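Local coordinates for carboxysome assembly protein CcmN (Synechococcus elongatus, PDB 7D6C) that is required for carboxysome formation, its N-terminal part interacting with the RuBisCO-binding protein CcmM and its C-terminal peptide with the shell protein CcmK2, at residues R17-G22 with G35-A40; G57-A62 with G78-G83. One frame throughout, in Å; residues are numbered along the deposited sequence.

Interaction 1: residues R17-G22 with G35-A40; sequences RYFASG and GVLLIA
From Phe19 with Leu37 to Ser21 with Ile39, two strands run side by side and almost exactly parallel, their axes 4.7 Å apart and 1° from alignment. Phe19 and Ser21 supply both N and O. Phe19 N bonds to Val36 O (3.0 Å) and Ser21 N to Leu38 O (2.8 Å), while Phe19 O and Ser21 O accept from Leu38 N and Ala40 N. Where the strands begin, Gly35 N reaches Arg17 O at 3.0 Å from well above the carbonyl plane, and Ser15 OG shares that oxygen. Glycine suits positions 22 and 35, whose backbone angles would press a CB against the preceding carbonyl oxygen.

Phe19 and Leu37 point to one face, where the CD2 branch of Leu37 lies 3.9 Å from Phe19 CB and crosses the root of the ring. With CG anti to the backbone N (chi1 163°), the Phe19 ring leaves the strand to meet a ring of another protein chain, as a large apolar group at an interface can. On the reverse face small Ala20 approaches Leu38, CB to CB 4.3 Å; Leu38 continues inward to Ile46 and Ile48. Tyr18 sets its CB against Val36 CB (4.1 Å) and sends its ring toward Ile26. These are the first rungs of a parallel beta-helix, strand 19-21 being an edge strand of its sheet within this chain.

Interaction 2: residues G57-A62 with G78-G83; sequences GSVIHA and GVLIVG
His61 holds its imidazole outward from the face it shares with Val82, so that CB, and not the ring, comes near the neighbouring strand, 4.3 Å from Val82 CG2. With CG anti to the backbone N (chi1 -172°), the ring projects to a second protein chain, where it meets another ring with the planes at about 70°. Both nitrogens are engaged: ND1 bonds to a polar side chain of that chain and NE2 to Glu41 OE1, which together should fix the rotation of the ring. Histidine suits this place because a flat ring carrying two nitrogens can serve two partners at once; the carboxylate would probably favour its protonation.

Beneath it, strands 59-62 and 80-82 run parallel, with their axes 4.8 Å apart at closest approach. Val59 N bonds to Val79 O (2.9 Å), Val59 O takes Ile81 N, His61 N gives a nearly straight bond to Ile81 O (2.7 Å), and His61 O accepts from Gly83 N. Val59 and Leu80 lie side by side on the His61 face, CB to CD1 3.8 Å. On the inner face Ile60 and Ile81 point the same way and touch by their CD1 methyls at 3.8 Å; Ile67 packs against both, so these branched side chains build an apolar core. At the start, Ser58 OG receives only a weak bond from Val79 N (3.2 Å), its stronger partner being Gly55 O. Gly57 and Gly78, in the loops leading into the strands, both have positive phi, which glycine adopts readily. Such stacked, hydrophobic-cored turns characterise the left-handed parallel beta-helix of hexapeptide-repeat proteins, consistent with the fold here.

Interactions 1 and 2 lie in one sheet of the beta-helix, separated by the pairing of strands 37-40 and 59-63, with centres about 10 Å apart. That pairing joins them directly: Ile39 N lies 2.7 Å from Ile60 O and Leu37 O 2.8 Å from Ile60 N, both probable hydrogen bonds. Inside the helix Leu38 CD2 packs on Ile60 CG1 at 3.5 Å, extending one apolar core through both. Outside, Ile39 CG2 rests near His61 CD2, and Phe19, Leu37, Ile39, His61, Leu80 and Val82 together offer a surface to another protein chain, consistent with the known binding of this N-terminal part to CcmM. Interaction 1 lies at one end of the sheet; interaction 2 is buried nearer the centre of the chain.

Interaction 1: residues R17-G22 with G35-A40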
loop_
_atom_site.group_PDB
_atom_site.type_symbol
_atom_site.label_atom_id
_atom_site.label_comp_id
_atom_site.label_asym_id
_atom_site.label_seq_id
_atom_site.Cartn_x
_atom_site.Cartn_y
_atom_site.Cartn_z
ATOM N N ARG F 17 13.017 -5.670 -8.554
ATOM C CA ARG F 17 12.263 -6.861 -8.857
ATOM C C ARG F 17 11.088 -7.014 -7.908
ATOM O O ARG F 17 11.131 -6.585 -6.750
ATOM C CB ARG F 17 13.151 -8.108 -8.840
ATOM C CG ARG F 17 13.811 -8.438 -7.587
ATOM C CD ARG F 17 15.061 -9.203 -7.939
ATOM N NE ARG F 17 16.004 -8.349 -8.657
ATOM C CZ ARG F 17 17.310 -8.606 -8.780
ATOM N NH1 ARG F 17 17.834 -9.699 -8.229
ATOM N NH2 ARG F 17 18.089 -7.775 -9.480
ATOM N N TYR F 18 10.020 -7.590 -8.455
ATOM C CA TYR F 18 8.865 -8.059 -7.720
ATOM C C TYR F 18 9.047 -9.518 -7.344
ATOM O O TYR F 18 9.988 -10.189 -7.770
ATOM C CB TYR F 18 7.595 -7.888 -8.536
ATOM C CG TYR F 18 7.516 -8.676 -9.833
ATOM C CD1 TYR F 18 8.047 -8.158 -11.011
ATOM C CD2 TYR F 18 6.856 -9.911 -9.889
ATOM C CE1 TYR F 18 7.946 -8.852 -12.201
ATOM C CE2 TYR F 18 6.746 -10.603 -11.065
ATOM C CZ TYR F 18 7.296 -10.069 -12.223
ATOM O OH TYR F 18 7.204 -10.755 -13.414
ATOM N N PHE F 19 8.115 -10.009 -6.542
ATOM C CA PHE F 19 8.252 -11.306 -5.900
ATOM C C PHE F 19 6.940 -12.050 -5.996
ATOM O O PHE F 19 5.904 -11.552 -5.541
ATOM C CB PHE F 19 8.647 -11.137 -4.437
ATOM C CG PHE F 19 8.426 -12.364 -3.596
ATOM C CD1 PHE F 19 7.178 -12.642 -3.028
ATOM C CD2 PHE F 19 9.477 -13.205 -3.322
ATOM C CE1 PHE F 19 6.978 -13.752 -2.227
ATOM C CE2 PHE F 19 9.292 -14.290 -2.518
ATOM C CZ PHE F 19 8.035 -14.577 -1.971
ATOM N N ALA F 20 6.988 -13.251 -6.546
ATOM C CA ALA F 20 5.824 -14.115 -6.578
ATOM C C ALA F 20 6.039 -15.296 -5.642
ATOM O O ALA F 20 7.160 -15.798 -5.480
ATOM C CB ALA F 20 5.537 -14.591 -7.996
ATOM N N SER F 21 4.964 -15.722 -5.009
ATOM C CA SER F 21 4.977 -16.956 -4.251
ATOM C C SER F 21 3.609 -17.570 -4.431
ATOM O O SER F 21 2.600 -16.946 -4.069
ATOM C CB SER F 21 5.271 -16.718 -2.776
ATOM O OG SER F 21 5.599 -17.933 -2.140
ATOM N N GLY F 22 3.582 -18.772 -5.011
ATOM C CA GLY F 22 2.359 -19.518 -5.188
ATOM C C GLY F 22 2.244 -19.977 -6.620
ATOM O O GLY F 22 3.261 -20.218 -7.285
ATOM N N GLY F 35 8.940 -4.565 -6.450
ATOM C CA GLY F 35 8.387 -4.569 -5.122
ATOM C C GLY F 35 6.930 -4.940 -5.049
ATOM O O GLY F 35 6.352 -4.935 -3.947
ATOM N N VAL F 36 6.309 -5.271 -6.178
ATOM C CA VAL F 36 4.965 -5.825 -6.108
ATOM C C VAL F 36 5.021 -7.268 -5.605
ATOM O O VAL F 36 5.974 -8.015 -5.867
ATOM C CB VAL F 36 4.275 -5.700 -7.469
ATOM C CG1 VAL F 36 3.014 -6.545 -7.506
ATOM C CG2 VAL F 36 3.959 -4.240 -7.721
ATOM N N LEU F 37 4.017 -7.648 -4.826
ATOM C CA LEU F 37 4.006 -8.919 -4.121
ATOM C C LEU F 37 2.800 -9.704 -4.593
ATOM O O LEU F 37 1.666 -9.372 -4.221
ATOM C CB LEU F 37 3.958 -8.691 -2.617
ATOM C CG LEU F 37 5.126 -7.847 -2.127
ATOM C CD1 LEU F 37 4.944 -7.457 -0.671
ATOM C CD2 LEU F 37 6.378 -8.670 -2.348
ATOM N N LEU F 38 3.047 -10.737 -5.419
ATOM C CA LEU F 38 2.008 -11.677 -5.857
ATOM C C LEU F 38 2.091 -12.940 -5.005
ATOM O O LEU F 38 3.021 -13.740 -5.159
ATOM C CB LEU F 38 2.171 -12.019 -7.330
ATOM C CG LEU F 38 2.394 -10.792 -8.202
ATOM C CD1 LEU F 38 2.404 -11.159 -9.668
ATOM C CD2 LEU F 38 1.313 -9.786 -7.928
ATOM N N ILE F 39 1.121 -13.119 -4.112
ATOM C CA ILE F 39 1.089 -14.246 -3.189
ATOM C C ILE F 39 -0.180 -15.039 -3.453
ATOM O O ILE F 39 -1.274 -14.462 -3.527
ATOM C CB ILE F 39 1.160 -13.772 -1.725
ATOM C CG1 ILE F 39 2.488 -13.077 -1.484
ATOM C CG2 ILE F 39 1.032 -14.928 -0.750
ATOM C CD1 ILE F 39 2.429 -11.637 -1.777
ATOM N N ALA F 40 -0.034 -16.353 -3.619
ATOM C CA ALA F 40 -1.181 -17.241 -3.803
ATOM C C ALA F 40 -1.021 -18.436 -2.870
ATOM O O ALA F 40 -0.006 -19.141 -2.926
ATOM C CB ALA F 40 -1.323 -17.685 -5.265
#

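Interaction 2: residues G57-A62 with G78-G83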
loop_
_atom_site.group_PDB
_atom_site.type_symbol
_atom_site.label_atom_id
_atom_site.label_comp_id
_atom_site.label_asym_id
_atom_site.label_seq_id
_atom_site.Cartn_x
_atom_site.Cartn_y
_atom_site.Cartn_z
ATOM N N GLY F 57 4.487 -0.967 -5.216
ATOM C CA GLY F 57 3.914 -1.222 -3.906
ATOM C C GLY F 57 2.582 -1.944 -3.880
ATOM O O GLY F 57 1.919 -1.952 -2.836
ATOM N N SER F 58 2.155 -2.546 -4.989
ATOM C CA SER F 58 0.882 -3.250 -4.965
ATOM C C SER F 58 1.082 -4.623 -4.352
ATOM O O SER F 58 2.201 -5.128 -4.259
ATOM C CB SER F 58 0.288 -3.357 -6.368
ATOM O OG SER F 58 -0.151 -2.094 -6.848
ATOM N N VAL F 59 -0.006 -5.205 -3.867
ATOM C CA VAL F 59 0.068 -6.518 -3.235
ATOM C C VAL F 59 -1.163 -7.296 -3.651
ATOM O O VAL F 59 -2.292 -6.876 -3.369
ATOM C CB VAL F 59 0.154 -6.446 -1.704
ATOM C CG1 VAL F 59 -0.019 -7.853 -1.085
ATOM C CG2 VAL F 59 1.476 -5.806 -1.271
ATOM N N ILE F 60 -0.954 -8.412 -4.335
ATOM C CA ILE F 60 -2.033 -9.291 -4.754
ATOM C C ILE F 60 -1.910 -10.565 -3.940
ATOM O O ILE F 60 -0.900 -11.275 -4.042
ATOM C CB ILE F 60 -1.975 -9.589 -6.261
ATOM C CG1 ILE F 60 -1.709 -8.302 -7.050
ATOM C CG2 ILE F 60 -3.261 -10.219 -6.707
ATOM C CD1 ILE F 60 -2.880 -7.331 -7.089
ATOM N N HIS F 61 -2.920 -10.855 -3.120
ATOM C CA HIS F 61 -2.883 -12.040 -2.267
ATOM C C HIS F 61 -4.153 -12.858 -2.473
ATOM O O HIS F 61 -5.229 -12.474 -1.998
ATOM C CB HIS F 61 -2.707 -11.659 -0.805
ATOM C CG HIS F 61 -2.483 -12.831 0.086
ATOM N ND1 HIS F 61 -2.595 -12.759 1.456
ATOM C CD2 HIS F 61 -2.167 -14.115 -0.199
ATOM C CE1 HIS F 61 -2.350 -13.948 1.978
ATOM N NE2 HIS F 61 -2.088 -14.789 0.995
ATOM N N ALA F 62 -4.029 -13.990 -3.174
ATOM C CA ALA F 62 -5.182 -14.818 -3.512
ATOM C C ALA F 62 -5.448 -15.796 -2.383
ATOM O O ALA F 62 -4.519 -16.447 -1.889
ATOM C CB ALA F 62 -4.960 -15.559 -4.824
ATOM N N GLY F 78 0.358 0.749 -4.927
ATOM C CA GLY F 78 -0.216 0.350 -3.648
ATOM C C GLY F 78 -1.637 -0.193 -3.663
ATOM O O GLY F 78 -2.307 -0.181 -2.629
ATOM N N VAL F 79 -2.127 -0.666 -4.805
ATOM C CA VAL F 79 -3.396 -1.378 -4.815
ATOM C C VAL F 79 -3.244 -2.700 -4.068
ATOM O O VAL F 79 -2.206 -3.377 -4.159
ATOM C CB VAL F 79 -3.855 -1.580 -6.266
ATOM C CG1 VAL F 79 -5.140 -2.425 -6.337
ATOM C CG2 VAL F 79 -4.061 -0.236 -6.891
ATOM N N LEU F 80 -4.275 -3.070 -3.306
ATOM C CA LEU F 80 -4.246 -4.269 -2.476
ATOM C C LEU F 80 -5.455 -5.147 -2.785
ATOM O O LEU F 80 -6.602 -4.717 -2.616
ATOM C CB LEU F 80 -4.230 -3.891 -1.003
ATOM C CG LEU F 80 -4.469 -5.099 -0.132
ATOM C CD1 LEU F 80 -3.196 -5.894 -0.101
ATOM C CD2 LEU F 80 -4.879 -4.656 1.246
ATOM N N ILE F 81 -5.206 -6.378 -3.221
ATOM C CA ILE F 81 -6.282 -7.302 -3.578
ATOM C C ILE F 81 -6.102 -8.595 -2.785
ATOM O O ILE F 81 -5.163 -9.365 -3.038
ATOM C CB ILE F 81 -6.334 -7.583 -5.088
ATOM C CG1 ILE F 81 -6.608 -6.287 -5.859
ATOM C CG2 ILE F 81 -7.442 -8.509 -5.377
ATOM C CD1 ILE F 81 -6.529 -6.424 -7.378
ATOM N N VAL F 82 -6.996 -8.826 -1.825
ATOM C CA VAL F 82 -6.976 -9.998 -0.959
ATOM C C VAL F 82 -8.260 -10.770 -1.181
ATOM O O VAL F 82 -9.336 -10.162 -1.265
ATOM C CB VAL F 82 -6.861 -9.617 0.527
ATOM C CG1 VAL F 82 -6.987 -10.869 1.390
ATOM C CG2 VAL F 82 -5.570 -8.897 0.792
ATOM N N GLY F 83 -8.158 -12.106 -1.250
ATOM C CA GLY F 83 -9.347 -12.949 -1.309
ATOM C C GLY F 83 -9.514 -13.573 -2.668
ATOM O O GLY F 83 -8.539 -14.162 -3.145
#